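Methylated-DNA--protein-cysteine methyltransferase (Thermococcus kodakarensis, PDB 1MGT) repairs O6-methylguanine and O4-methylthymine in DNA by moving the methyl group irreversibly onto its own cysteine, a suicide reaction that uses up the enzyme. Local coordinates at residues E98-T101 / K102-R106; G113-A116 / K117-T121. One frame throughout, in Å; residues are numbered along the deposited sequence.

Contact 1. Residues E98-T101 / K102-R106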
loop_
_atom_site.group_PDB
_atom_site.type_symbol
_atom_site.label_atom_id
_atom_site.label_comp_id
_atom_site.label_asym_id
_atom_site.label_seq_id
_atom_site.Cartn_x
_atom_site.Cartn_y
_atom_site.Cartn_z
ATOM N N GLU A 98 -5.459 -8.270 5.601
ATOM C CA GLU A 98 -6.566 -7.925 6.482
ATOM C C GLU A 98 -6.119 -7.890 7.952
ATOM O O GLU A 98 -6.511 -6.961 8.659
ATOM C CB GLU A 98 -7.699 -8.943 6.326
ATOM C CG GLU A 98 -8.470 -8.765 5.019
ATOM C CD GLU A 98 -9.590 -9.775 4.856
ATOM O OE1 GLU A 98 -10.541 -9.450 4.123
ATOM O OE2 GLU A 98 -9.510 -10.881 5.429
ATOM N N TRP A 99 -5.339 -8.878 8.370
ATOM C CA TRP A 99 -4.929 -8.865 9.812
ATOM C C TRP A 99 -4.138 -7.627 10.124
ATOM O O TRP A 99 -4.321 -6.928 11.130
ATOM C CB TRP A 99 -4.130 -10.143 10.126
ATOM C CG TRP A 99 -3.949 -10.317 11.622
ATOM C CD1 TRP A 99 -4.777 -11.033 12.445
ATOM C CD2 TRP A 99 -2.919 -9.760 12.441
ATOM N NE1 TRP A 99 -4.305 -10.964 13.751
ATOM C CE2 TRP A 99 -3.176 -10.193 13.772
ATOM C CE3 TRP A 99 -1.806 -8.969 12.205
ATOM C CZ2 TRP A 99 -2.351 -9.837 14.843
ATOM C CZ3 TRP A 99 -0.983 -8.603 13.265
ATOM C CH2 TRP A 99 -1.271 -9.063 14.563
ATOM N N LEU A 100 -3.181 -7.312 9.241
ATOM C CA LEU A 100 -2.336 -6.138 9.388
ATOM C C LEU A 100 -3.162 -4.865 9.444
ATOM O O LEU A 100 -2.954 -3.966 10.283
ATOM C CB LEU A 100 -1.375 -6.101 8.175
ATOM C CG LEU A 100 -0.406 -4.943 8.112
ATOM C CD1 LEU A 100 0.553 -5.013 9.329
ATOM C CD2 LEU A 100 0.388 -4.973 6.807
ATOM N N THR A 101 -4.137 -4.734 8.532
ATOM C CA THR A 101 -4.958 -3.546 8.480
ATOM C C THR A 101 -5.861 -3.364 9.680
ATOM O O THR A 101 -6.081 -2.246 10.153
ATOM C CB THR A 101 -5.825 -3.575 7.175
ATOM O OG1 THR A 101 -4.887 -3.697 6.062
ATOM C CG2 THR A 101 -6.565 -2.261 7.015
ATOM N N LYS A 102 -6.416 -4.458 10.196
ATOM C CA LYS A 102 -7.320 -4.351 11.335
ATOM C C LYS A 102 -6.583 -4.308 12.671
ATOM O O LYS A 102 -7.135 -3.770 13.640
ATOM C CB LYS A 102 -8.212 -5.617 11.365
ATOM C CG LYS A 102 -9.331 -5.559 10.323
ATOM C CD LYS A 102 -10.219 -6.798 10.403
ATOM C CE LYS A 102 -10.966 -6.957 9.073
ATOM N NZ LYS A 102 -12.185 -7.810 9.214
ATOM N N ASN A 103 -5.383 -4.891 12.725
ATOM C CA ASN A 103 -4.730 -4.919 14.044
ATOM C C ASN A 103 -3.511 -4.087 14.284
ATOM O O ASN A 103 -3.204 -3.865 15.486
ATOM C CB ASN A 103 -4.369 -6.416 14.315
ATOM C CG ASN A 103 -5.622 -7.252 14.436
ATOM O OD1 ASN A 103 -6.370 -7.097 15.403
ATOM N ND2 ASN A 103 -5.872 -8.112 13.455
ATOM N N VAL A 104 -2.778 -3.654 13.281
ATOM C CA VAL A 104 -1.570 -2.846 13.491
ATOM C C VAL A 104 -1.975 -1.392 13.318
ATOM O O VAL A 104 -2.114 -0.881 12.204
ATOM C CB VAL A 104 -0.433 -3.288 12.574
ATOM C CG1 VAL A 104 0.858 -2.542 12.871
ATOM C CG2 VAL A 104 -0.186 -4.801 12.808
ATOM N N LYS A 105 -2.208 -0.731 14.451
ATOM C CA LYS A 105 -2.703 0.630 14.443
ATOM C C LYS A 105 -1.714 1.720 14.115
ATOM O O LYS A 105 -0.516 1.615 14.317
ATOM C CB LYS A 105 -3.331 0.954 15.825
ATOM C CG LYS A 105 -4.324 -0.060 16.328
ATOM C CD LYS A 105 -5.576 -0.177 15.501
ATOM C CE LYS A 105 -6.425 -1.373 15.928
ATOM N NZ LYS A 105 -6.963 -1.160 17.315
ATOM N N ARG A 106 -2.273 2.823 13.613
ATOM C CA ARG A 106 -1.461 3.997 13.283
ATOM C C ARG A 106 -0.693 4.445 14.532
ATOM O O ARG A 106 -1.316 4.556 15.593
ATOM C CB ARG A 106 -2.436 5.100 12.853
ATOM C CG ARG A 106 -1.747 6.281 12.184
ATOM C CD ARG A 106 -2.825 7.348 11.850
ATOM N NE ARG A 106 -2.121 8.528 11.322
ATOM C CZ ARG A 106 -1.850 8.652 10.016
ATOM N NH1 ARG A 106 -2.233 7.702 9.176
ATOM N NH2 ARG A 106 -1.208 9.736 9.623
HETATM O O HOH W 1 -4.282 -0.330 10.582
#

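Contact 2. Residues G113-A116 / K117-T121. With SO4 (sulfate ion), chain B.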
loop_
_atom_site.group_PDB
_atom_site.type_symbol
_atom_site.label_atom_id
_atom_site.label_comp_id
_atom_site.label_asym_id
_atom_site.label_seq_id
_atom_site.Cartn_x
_atom_site.Cartn_y
_atom_site.Cartn_z
ATOM N N GLY A 113 9.005 -10.849 12.136
ATOM C CA GLY A 113 8.919 -12.022 12.980
ATOM C C GLY A 113 7.672 -12.088 13.839
ATOM O O GLY A 113 7.095 -13.180 13.959
ATOM N N ASP A 114 7.251 -10.996 14.471
ATOM C CA ASP A 114 6.070 -10.991 15.326
ATOM C C ASP A 114 4.799 -11.140 14.501
ATOM O O ASP A 114 3.838 -11.780 14.919
ATOM C CB ASP A 114 5.999 -9.695 16.161
ATOM C CG ASP A 114 7.124 -9.685 17.210
ATOM O OD1 ASP A 114 7.741 -10.731 17.446
ATOM O OD2 ASP A 114 7.366 -8.607 17.766
ATOM N N LEU A 115 4.823 -10.564 13.282
ATOM C CA LEU A 115 3.621 -10.696 12.423
ATOM C C LEU A 115 3.470 -12.151 12.001
ATOM O O LEU A 115 2.360 -12.709 12.012
ATOM C CB LEU A 115 3.770 -9.760 11.216
ATOM C CG LEU A 115 2.660 -9.817 10.164
ATOM C CD1 LEU A 115 1.301 -9.524 10.767
ATOM C CD2 LEU A 115 2.960 -8.766 9.068
ATOM N N ALA A 116 4.586 -12.800 11.672
ATOM C CA ALA A 116 4.581 -14.192 11.276
ATOM C C ALA A 116 4.081 -15.070 12.431
ATOM O O ALA A 116 3.272 -15.981 12.238
ATOM C CB ALA A 116 5.951 -14.664 10.848
ATOM N N LYS A 117 4.570 -14.780 13.647
ATOM C CA LYS A 117 4.130 -15.584 14.791
ATOM C C LYS A 117 2.649 -15.458 15.038
ATOM O O LYS A 117 1.962 -16.457 15.353
ATOM C CB LYS A 117 4.927 -15.162 16.058
ATOM C CG LYS A 117 6.245 -15.903 16.125
ATOM C CD LYS A 117 7.313 -15.161 16.917
ATOM C CE LYS A 117 8.637 -15.932 16.780
ATOM N NZ LYS A 117 9.722 -15.017 16.330
ATOM N N ALA A 118 2.089 -14.265 14.844
ATOM C CA ALA A 118 0.679 -14.032 15.068
ATOM C C ALA A 118 -0.202 -14.800 14.084
ATOM O O ALA A 118 -1.323 -15.159 14.436
ATOM C CB ALA A 118 0.334 -12.541 14.960
ATOM N N LEU A 119 0.330 -15.063 12.903
ATOM C CA LEU A 119 -0.452 -15.748 11.864
ATOM C C LEU A 119 -0.025 -17.175 11.633
ATOM O O LEU A 119 -0.412 -17.792 10.622
ATOM C CB LEU A 119 -0.229 -14.904 10.597
ATOM C CG LEU A 119 -1.254 -13.855 10.189
ATOM C CD1 LEU A 119 -2.272 -13.489 11.227
ATOM C CD2 LEU A 119 -0.540 -12.632 9.624
ATOM N N ASN A 120 0.820 -17.736 12.514
ATOM C CA ASN A 120 1.295 -19.103 12.364
ATOM C C ASN A 120 1.989 -19.337 11.030
ATOM O O ASN A 120 1.802 -20.386 10.397
ATOM C CB ASN A 120 0.130 -20.122 12.483
ATOM C CG ASN A 120 -0.435 -20.091 13.893
ATOM O OD1 ASN A 120 0.320 -19.994 14.866
ATOM N ND2 ASN A 120 -1.748 -20.135 13.990
ATOM N N THR A 121 2.769 -18.359 10.588
ATOM C CA THR A 121 3.452 -18.541 9.300
ATOM C C THR A 121 4.907 -18.203 9.464
ATOM O O THR A 121 5.397 -18.064 10.609
ATOM C CB THR A 121 2.726 -17.694 8.225
ATOM O OG1 THR A 121 3.322 -17.940 6.938
ATOM C CG2 THR A 121 2.797 -16.216 8.561
HETATM S S SO4 B . 12.789 -9.779 11.799
HETATM O O1 SO4 B . 12.464 -9.307 10.380
HETATM O O2 SO4 B . 13.876 -8.893 12.293
HETATM O O3 SO4 B . 13.202 -11.195 11.676
HETATM O O4 SO4 B . 11.592 -9.649 12.652
HETATM O O HOH W 2 8.715 -15.389 13.549
HETATM O O HOH W 3 9.759 -12.331 16.743
#

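Contact 1. Residues E98-T101 / K102-R106
Trp-99 and Asn-103 meet side chain to side chain one turn apart, a local i to i+4 contact in the last turn of helix 91-103, where the chain leaves the helix at Val-104. Two groups of Asn-103 lie over the same indole face. Its CB sits 3.9 Å from the centroid of the six-membered ring of Trp-99, 4° off the normal, a CH-pi contact. Its ND2 stands 3.2 Å above the indole plane, over the five-membered ring and off the centre of the indole, and the amide is turned 39° from the ring. With CG beside its own backbone N (chi1 -65°), Asn-103 also swings ND2 back to the Trp-99 carbonyl, donating a bent bond of 3.0 Å to Trp-99 O. That oxygen takes the backbone N of Asn-103 as well, so two donors grip it and the amide is held against the ring. Replacing Trp-99 by an alanine is likely to leave the Asn-103 amide without the surface it lies on and to open a gap beside Leu-115 and Ala-118 of the next helix. Deeper in, Leu-100 CD1 touches Val-104 CG2 at 3.6 Å, the branches meeting at a slant, and Val-104 N still reaches Leu-100 O at 3.0 Å. Water 1 bridges the exit of the helix, donating to Thr-101 O and to Val-104 O, which also binds Arg-143. Thr-101 OG1 turns back to Tyr-97 O. The Leu-100 side chain lies about 4 Å from that of Cys-141, the probable nucleophile. The whole is a helix C-terminus with side-chain and water bonds to its last carbonyls.

Contact 2. Residues G113-A116 / K117-T121
Lys-117 folds back along the turn before it, its CB, CG and CD all lying 3.6 Å from Gly-113 O, the carbonyl that also accepts its backbone N. The chain is extended as far as CE and then bends (chi4 128°), which brings NZ to two waters. Water 2 takes a hydrogen bond from Lys-117 NZ and donates to Gly-113 O; water 3 joins the same NZ to Asp-114 OD1. The opposite charges of Asp-114 and Lys-117 therefore meet through water, OD1 and NZ being 4.9 Å apart. At the other end Ala-116 O receives a nearly straight bond from Thr-121 N (2.9 Å, 174°) and a weak one from Leu-119 N. Asn-120, at positive phi, is the C-prime residue of this Schellman motif, whose inner bond from Asn-120 N to Lys-117 O is weak. Thr-121 OG1 is anti to the backbone N (chi1 -176°), which puts CG2 between that N and the carbonyl carbon, 3.7 Å from Ala-116 O. On the inner face Leu-115 CD1 and Leu-119 CD2 touch at 3.8 Å, the two side chains lying side by side and pointing the same way. Further out, Thr-111 OG1 bonds Asp-114 N at the start of the helix, while Gly-113 N donates to sulfate O4 at 2.9 Å and His-147 ND1 holds the same ion, probably from the crystallisation liquor. Short helix 112-118, consistent with the first helix of a helix-turn-helix, follows strand 110-111; Leu-115 and Ala-116 pack on Val-126 of the following helix 123-131, and Leu-115, Ala-118 and Leu-119 on Trp-99 of helix 91-103.

In the fold
From the N terminus, the antiparallel sheet of strands 2-9, 12-20 and 24-30 comes first, and both contacts lie well after it, in the DNA-binding domain. Neither closes a long loop: contact 1 ends helix 91-103, the chain passes through strand 110-111, and contact 2 then spans short helix 112-118 and its exit toward helix 123-131. They follow in series, neither nested nor crossed, with centres about 13 Å apart. Yet they touch directly through Trp-99, whose CE3 comes within 3.5 Å of Leu-115 CD1, while its CG lies 3.6 Å from Leu-119 CD1. One indole thereby ties the last turn of helix 91-103 to helix 112-118 and the turn that follows it.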